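Digeranylgeranylglycerophospholipid reductase (Sulfolobus acidocaldarius, PDB 4OPC) uses one bound FAD to hydrogenate the double bonds of the geranylgeranyl chains of archaeal membrane lipid precursors, giving saturated archaeols. Local coordinates at residues C48-S53 with L97-Y102; E116-T121 with L147-K152. One frame throughout, in Å; residues are numbered along the deposited sequence. Where two conformers were deposited one is given.

Contact 1: residues C48-S53 with L97-Y102; sequences CGDAVS and LNAPLY. With FDA (dihydroflavine-adenine dinucleotide), chain B.
Asp50 and Leu97 are joined by a nearly straight backbone hydrogen bond. Leu97 N donates to Asp50 O over 2.9 Å, with 174° at the hydrogen. Asp50 stands just before strand 51-53, so this bond leads into the antiparallel pairing with strand 87-97, which Val52 continues with Phe95.

The carboxylate of Asp50 provides the polar part. CG lies beside the backbone N (chi1 -62°), and the group reaches over to the first turn of helix 99-112. Asp50 OD1 rests 3.5 Å from Ala99 CB. Asp50 OD2 accepts from a water at 2.7 Å, and that water takes the N-H of Ala99. Asp50 OD2 also has a salt bridge to Lys222, so the buried charge has a counter-ion. Asn98 is the N-cap of the helix. Its OD1 accepts from Leu101 N, which sits above the amide plane.

The apolar part is small. Val52 CG2 touches Leu97 CD1 at 3.9 Å, one branch against another, and Phe57 packs on both residues.

The far side of 48-53 serves the reduced flavin (FDA). Cys48 SG accepts from Asp50 N within the turn. Ala51 N donates to FDA O4, and FDA N3 donates to Ala51 O at 2.8 Å. These paired bonds of Ala51 with the pyrimidine end of the isoalloxazine mark the FAD site of this geranylgeranyl reductase, where an edge strand of the eight-stranded sheet borders the cofactor.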
loop_
_atom_site.group_PDB
_atom_site.type_symbol
_atom_site.label_atom_id
_atom_site.label_comp_id
_atom_site.label_asym_id
_atom_site.label_seq_id
_atom_site.Cartn_x
_atom_site.Cartn_y
_atom_site.Cartn_z
ATOM N N CYS A 48 7.071 8.450 -3.738
ATOM C CA CYS A 48 5.896 7.766 -4.253
ATOM C C CYS A 48 5.802 8.084 -5.739
ATOM O O CYS A 48 6.328 9.105 -6.191
ATOM C CB CYS A 48 4.630 8.261 -3.529
ATOM S SG CYS A 48 3.131 7.320 -3.922
ATOM N N GLY A 49 5.138 7.209 -6.490
ATOM C CA GLY A 49 4.787 7.497 -7.869
ATOM C C GLY A 49 3.648 8.498 -7.992
ATOM O O GLY A 49 3.455 9.079 -9.061
ATOM N N ASP A 50 2.892 8.670 -6.905
ATOM C CA ASP A 50 1.844 9.695 -6.783
ATOM C C ASP A 50 0.581 9.415 -7.591
ATOM O O ASP A 50 -0.241 10.315 -7.801
ATOM C CB ASP A 50 2.364 11.100 -7.127
ATOM C CG ASP A 50 3.464 11.583 -6.199
ATOM O OD1 ASP A 50 3.559 11.145 -5.037
ATOM O OD2 ASP A 50 4.248 12.443 -6.656
ATOM N N ALA A 51 0.411 8.174 -8.035
ATOM C CA ALA A 51 -0.747 7.808 -8.854
ATOM C C ALA A 51 -1.825 7.128 -8.019
ATOM O O ALA A 51 -1.554 6.137 -7.342
ATOM C CB ALA A 51 -0.310 6.891 -9.974
ATOM N N VAL A 52 -3.049 7.649 -8.062
ATOM C CA VAL A 52 -4.142 7.083 -7.266
ATOM C C VAL A 52 -5.433 7.052 -8.082
ATOM O O VAL A 52 -5.761 8.018 -8.768
ATOM C CB VAL A 52 -4.401 7.890 -5.962
ATOM C CG1 VAL A 52 -5.387 7.145 -5.058
ATOM C CG2 VAL A 52 -3.108 8.177 -5.208
ATOM N N SER A 53 -6.172 5.954 -7.986
ATOM C CA SER A 53 -7.439 5.802 -8.694
ATOM C C SER A 53 -8.502 6.778 -8.186
ATOM O O SER A 53 -8.622 7.009 -6.986
ATOM C CB SER A 53 -7.942 4.369 -8.521
ATOM O OG SER A 53 -9.268 4.213 -8.989
ATOM N N LEU A 97 -1.011 13.080 -8.444
ATOM C CA LEU A 97 -1.156 14.105 -7.411
ATOM C C LEU A 97 0.150 14.767 -7.037
ATOM O O LEU A 97 1.224 14.182 -7.175
ATOM C CB LEU A 97 -1.710 13.465 -6.133
ATOM C CG LEU A 97 -3.038 12.729 -6.233
ATOM C CD1 LEU A 97 -3.392 12.064 -4.917
ATOM C CD2 LEU A 97 -4.109 13.707 -6.626
ATOM N N ASN A 98 0.043 15.994 -6.536
ATOM C CA ASN A 98 1.074 16.560 -5.680
ATOM C C ASN A 98 0.750 16.043 -4.281
ATOM O O ASN A 98 -0.119 16.592 -3.598
ATOM C CB ASN A 98 1.030 18.090 -5.730
ATOM C CG ASN A 98 2.124 18.744 -4.900
ATOM O OD1 ASN A 98 2.610 18.184 -3.918
ATOM N ND2 ASN A 98 2.500 19.960 -5.286
ATOM N N ALA A 99 1.419 14.965 -3.877
ATOM C CA ALA A 99 1.061 14.261 -2.655
ATOM C C ALA A 99 1.175 15.099 -1.383
ATOM O O ALA A 99 0.220 15.129 -0.612
ATOM C CB ALA A 99 1.850 12.948 -2.534
ATOM N N PRO A 100 2.323 15.774 -1.157
ATOM C CA PRO A 100 2.387 16.620 0.041
ATOM C C PRO A 100 1.298 17.695 0.054
ATOM O O PRO A 100 0.702 17.935 1.105
ATOM C CB PRO A 100 3.764 17.277 -0.055
ATOM C CG PRO A 100 4.568 16.411 -0.961
ATOM C CD PRO A 100 3.615 15.706 -1.870
ATOM N N LEU A 101 1.034 18.338 -1.081
ATOM C CA LEU A 101 0.034 19.404 -1.100
ATOM C C LEU A 101 -1.359 18.874 -0.765
ATOM O O LEU A 101 -2.077 19.461 0.044
ATOM C CB LEU A 101 0.028 20.111 -2.453
ATOM C CG LEU A 101 -0.571 21.510 -2.483
ATOM C CD1 LEU A 101 0.335 22.472 -1.732
ATOM C CD2 LEU A 101 -0.752 21.941 -3.917
ATOM N N TYR A 102 -1.749 17.764 -1.376
ATOM C CA TYR A 102 -3.046 17.179 -1.072
ATOM C C TYR A 102 -3.133 16.688 0.373
ATOM O O TYR A 102 -4.104 16.989 1.078
ATOM C CB TYR A 102 -3.360 16.021 -2.026
ATOM C CG TYR A 102 -4.667 15.357 -1.674
ATOM C CD1 TYR A 102 -5.879 15.949 -2.005
ATOM C CD2 TYR A 102 -4.688 14.157 -0.968
ATOM C CE1 TYR A 102 -7.079 15.361 -1.654
ATOM C CE2 TYR A 102 -5.880 13.558 -0.620
ATOM C CZ TYR A 102 -7.075 14.160 -0.964
ATOM O OH TYR A 102 -8.271 13.571 -0.603
HETATM P PA FDA B . 3.607 7.205 5.109
HETATM O O1A FDA B . 4.961 6.614 5.189
HETATM O O2A FDA B . 3.274 8.039 3.877
HETATM O O5B FDA B . 3.366 8.117 6.380
HETATM C C5B FDA B . 3.825 7.698 7.681
HETATM C C4B FDA B . 3.993 8.939 8.517
HETATM O O4B FDA B . 4.262 8.563 9.883
HETATM C C3B FDA B . 5.136 9.864 8.084
HETATM O O3B FDA B . 4.648 11.164 7.758
HETATM C C2B FDA B . 6.114 9.825 9.275
HETATM O O2B FDA B . 6.773 11.064 9.481
HETATM C C1B FDA B . 5.183 9.486 10.429
HETATM N N9A FDA B . 5.774 8.827 11.587
HETATM C C8A FDA B . 6.436 7.624 11.609
HETATM N N7A FDA B . 6.790 7.232 12.812
HETATM C C5A FDA B . 6.317 8.242 13.637
HETATM C C6A FDA B . 6.324 8.401 15.037
HETATM N N6A FDA B . 6.797 7.488 15.886
HETATM N N1A FDA B . 5.722 9.496 15.542
HETATM C C2A FDA B . 5.208 10.397 14.698
HETATM N N3A FDA B . 5.107 10.336 13.368
HETATM C C4A FDA B . 5.660 9.211 12.900
HETATM N N1 FDA B . 1.138 4.034 -3.872
HETATM C C2 FDA B . 0.175 4.501 -4.730
HETATM O O2 FDA B . -1.015 4.472 -4.433
HETATM N N3 FDA B . 0.602 5.032 -5.919
HETATM C C4 FDA B . 1.892 5.051 -6.408
HETATM O O4 FDA B . 2.146 5.682 -7.432
HETATM C C4X FDA B . 2.835 4.501 -5.513
HETATM N N5 FDA B . 4.153 4.495 -5.867
HETATM C C5X FDA B . 5.127 4.285 -4.913
HETATM C C6 FDA B . 6.459 4.549 -5.196
HETATM C C7 FDA B . 7.446 4.432 -4.228
HETATM C C7M FDA B . 8.854 4.857 -4.554
HETATM C C8 FDA B . 7.099 3.991 -2.942
HETATM C C8M FDA B . 8.139 3.922 -1.848
HETATM C C9 FDA B . 5.762 3.704 -2.657
HETATM C C9A FDA B . 4.772 3.866 -3.619
HETATM N N10 FDA B . 3.404 3.626 -3.354
HETATM C C10 FDA B . 2.454 4.057 -4.254
HETATM C "C1'" FDA B . 2.937 3.222 -2.004
HETATM C "C2'" FDA B . 2.434 4.445 -1.214
HETATM O "O2'" FDA B . 3.349 5.537 -1.339
HETATM C "C3'" FDA B . 2.291 4.099 0.271
HETATM O "O3'" FDA B . 1.590 2.867 0.374
HETATM C "C4'" FDA B . 1.509 5.119 1.109
HETATM O "O4'" FDA B . 1.967 6.451 0.880
HETATM C "C5'" FDA B . 1.584 4.791 2.582
HETATM O "O5'" FDA B . 0.931 5.822 3.350
HETATM P P FDA B . 1.022 5.797 4.938
HETATM O O1P FDA B . 0.247 6.954 5.418
HETATM O O2P FDA B . 0.677 4.424 5.497
HETATM O O3P FDA B . 2.579 5.974 5.263
HETATM O O HOH W 1 4.070 14.630 -5.069
#

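Contact 2: residues E116-T121 with L147-K152; sequences EIWDLT and LTVYSK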
loop_
_atom_site.group_PDB
_atom_site.type_symbol
_atom_site.label_atom_id
_atom_site.label_comp_id
_atom_site.label_asym_id
_atom_site.label_seq_id
_atom_site.Cartn_x
_atom_site.Cartn_y
_atom_site.Cartn_z
ATOM N N GLU A 116 -6.764 18.172 16.513
ATOM C CA GLU A 116 -5.534 18.856 16.883
ATOM C C GLU A 116 -4.350 18.175 16.207
ATOM O O GLU A 116 -4.302 16.947 16.139
ATOM C CB GLU A 116 -5.358 18.862 18.403
ATOM C CG GLU A 116 -4.201 19.719 18.869
ATOM C CD GLU A 116 -4.188 19.951 20.369
ATOM O OE1 GLU A 116 -4.992 19.319 21.087
ATOM O OE2 GLU A 116 -3.369 20.779 20.819
ATOM N N ILE A 117 -3.407 18.965 15.695
ATOM C CA ILE A 117 -2.237 18.429 14.999
ATOM C C ILE A 117 -0.947 19.031 15.541
ATOM O O ILE A 117 -0.804 20.253 15.588
ATOM C CB ILE A 117 -2.307 18.720 13.499
ATOM C CG1 ILE A 117 -3.590 18.125 12.912
ATOM C CG2 ILE A 117 -1.053 18.181 12.781
ATOM C CD1 ILE A 117 -3.732 18.296 11.416
ATOM N N TRP A 118 -0.021 18.168 15.953
ATOM C CA TRP A 118 1.313 18.611 16.343
ATOM C C TRP A 118 2.340 18.047 15.370
ATOM O O TRP A 118 2.541 16.832 15.308
ATOM C CB TRP A 118 1.665 18.152 17.760
ATOM C CG TRP A 118 0.729 18.603 18.866
ATOM C CD1 TRP A 118 -0.273 19.532 18.788
ATOM C CD2 TRP A 118 0.721 18.112 20.207
ATOM N NE1 TRP A 118 -0.909 19.635 20.002
ATOM C CE2 TRP A 118 -0.318 18.773 20.890
ATOM C CE3 TRP A 118 1.485 17.164 20.892
ATOM C CZ2 TRP A 118 -0.604 18.526 22.231
ATOM C CZ3 TRP A 118 1.196 16.915 22.226
ATOM C CH2 TRP A 118 0.163 17.597 22.879
ATOM N N ASP A 119 2.969 18.924 14.603
ATOM C CA ASP A 119 4.059 18.522 13.724
ATOM C C ASP A 119 5.377 18.503 14.494
ATOM O O ASP A 119 5.452 18.937 15.661
ATOM C CB ASP A 119 4.141 19.418 12.469
ATOM C CG ASP A 119 4.689 20.816 12.760
ATOM O OD1 ASP A 119 4.536 21.315 13.897
ATOM O OD2 ASP A 119 5.251 21.443 11.843
ATOM N N LEU A 120 6.422 18.012 13.831
ATOM C CA LEU A 120 7.736 17.826 14.456
ATOM C C LEU A 120 7.626 17.098 15.802
ATOM O O LEU A 120 8.396 17.370 16.732
ATOM C CB LEU A 120 8.493 19.152 14.597
ATOM C CG LEU A 120 9.988 19.066 14.260
ATOM C CD1 LEU A 120 10.227 18.774 12.765
ATOM C CD2 LEU A 120 10.728 20.320 14.702
ATOM N N THR A 121 6.666 16.184 15.894
ATOM C CA THR A 121 6.380 15.494 17.141
ATOM C C THR A 121 6.399 13.995 16.926
ATOM O O THR A 121 5.691 13.478 16.068
ATOM C CB THR A 121 5.024 15.936 17.717
ATOM O OG1 THR A 121 5.084 17.334 18.018
ATOM C CG2 THR A 121 4.705 15.184 19.011
ATOM N N LEU A 147 5.774 14.855 26.494
ATOM C CA LEU A 147 4.397 14.851 26.976
ATOM C C LEU A 147 3.853 13.433 27.000
ATOM O O LEU A 147 4.156 12.637 26.121
ATOM C CB LEU A 147 3.519 15.677 26.031
ATOM C CG LEU A 147 3.942 17.127 25.796
ATOM C CD1 LEU A 147 3.974 17.436 24.310
ATOM C CD2 LEU A 147 3.008 18.074 26.521
ATOM N N THR A 148 3.026 13.132 27.990
ATOM C CA THR A 148 2.293 11.883 28.009
ATOM C C THR A 148 0.854 12.143 27.588
ATOM O O THR A 148 0.150 12.958 28.201
ATOM C CB THR A 148 2.324 11.270 29.407
ATOM O OG1 THR A 148 3.614 10.689 29.633
ATOM C CG2 THR A 148 1.264 10.203 29.548
ATOM N N VAL A 149 0.425 11.464 26.534
ATOM C CA VAL A 149 -0.938 11.592 26.052
ATOM C C VAL A 149 -1.668 10.274 26.246
ATOM O O VAL A 149 -1.245 9.236 25.733
ATOM C CB VAL A 149 -0.970 12.020 24.572
ATOM C CG1 VAL A 149 -2.359 11.818 23.979
ATOM C CG2 VAL A 149 -0.505 13.467 24.437
ATOM N N TYR A 150 -2.758 10.313 26.994
ATOM C CA TYR A 150 -3.604 9.143 27.177
ATOM C C TYR A 150 -4.705 9.163 26.139
ATOM O O TYR A 150 -5.219 10.225 25.782
ATOM C CB TYR A 150 -4.199 9.122 28.584
ATOM C CG TYR A 150 -3.151 8.995 29.660
ATOM C CD1 TYR A 150 -2.480 7.796 29.862
ATOM C CD2 TYR A 150 -2.816 10.074 30.462
ATOM C CE1 TYR A 150 -1.519 7.675 30.848
ATOM C CE2 TYR A 150 -1.857 9.958 31.451
ATOM C CZ TYR A 150 -1.209 8.754 31.631
ATOM O OH TYR A 150 -0.250 8.622 32.609
ATOM N N SER A 151 -5.049 7.988 25.633
ATOM C CA SER A 151 -6.101 7.856 24.640
ATOM C C SER A 151 -6.845 6.552 24.844
ATOM O O SER A 151 -6.288 5.594 25.387
ATOM C CB SER A 151 -5.501 7.902 23.223
ATOM O OG SER A 151 -4.489 6.912 23.036
ATOM N N LYS A 152 -8.101 6.497 24.413
ATOM C CA LYS A 152 -8.814 5.220 24.383
ATOM C C LYS A 152 -8.316 4.320 23.252
ATOM O O LYS A 152 -8.292 3.097 23.389
ATOM C CB LYS A 152 -10.332 5.422 24.254
ATOM C CG LYS A 152 -10.968 6.204 25.375
ATOM C CD LYS A 152 -10.481 5.747 26.753
ATOM C CE LYS A 152 -10.998 4.380 27.137
ATOM N NZ LYS A 152 -10.539 3.996 28.506
#
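Trp118 and Leu147 meet through apolar atoms alone. The six-membered end of the indole points at strand 145-150, and Leu147 CD1 lies 3.5 Å from Trp118 CZ3. The same methyl, Leu147 CD1, is 4.1 Å from Trp118 CH2, so it sits by one corner of the ring. Val149 CG2 comes to the same corner more loosely, 4.4 Å from Trp118 CZ3. Both methyls approach the ring at a slant. Leu138, Leu33 and Leu5 also pack on the indole. No hydrogen bond joins the two segments.

Polar bonds lie within segment 116-121. Glu116 has two conformers. In the one given, Trp118 NE1 donates to Glu116 OE2 over 2.8 Å. The oxygen lies in the indole plane at its edge, while the N-H meets the carboxylate from above its plane. CG beside the backbone N (chi1 -58°) points the ring at strand 145-150, and the NE1 bond helps hold its rotation in this conformer. Losing the indole to an alanine is likely to open a gap beside Leu147 CD1 and Val149 CG2 and take away the N-H partner of Glu116.

The turn after the strand has its own bond. Thr121 OG1 donates to Asp119 O over 2.9 Å, from above the carbonyl plane. Asp119 also forms a salt bridge with Arg142.

Strand 116-118 is an outermost strand of the mixed, mainly parallel sheet of a Rossmann-type FAD-binding fold. Its tryptophan packs that sheet against the separate four-stranded sheet containing strand 145-150.

Overall arrangement
Both segments of contact 1 precede those of contact 2 in the chain. Their centres are 26 Å apart, and their nearest atoms about 10 Å, without touching. Helix 99-112 begins in contact 1 and is followed directly by strand 116-118 of contact 2. Three sheets are involved. Contact 1 sits at the edge of the eight-stranded sheet, beside the flavin ring and near the bound lipid. Contact 2 joins the six-stranded Rossmann-type sheet to the four-stranded one. It lies farther from the chain centre, although Thr121 touches the cofactor. The helix thus connects the flavin-ring region with the nucleotide-binding part of the fold.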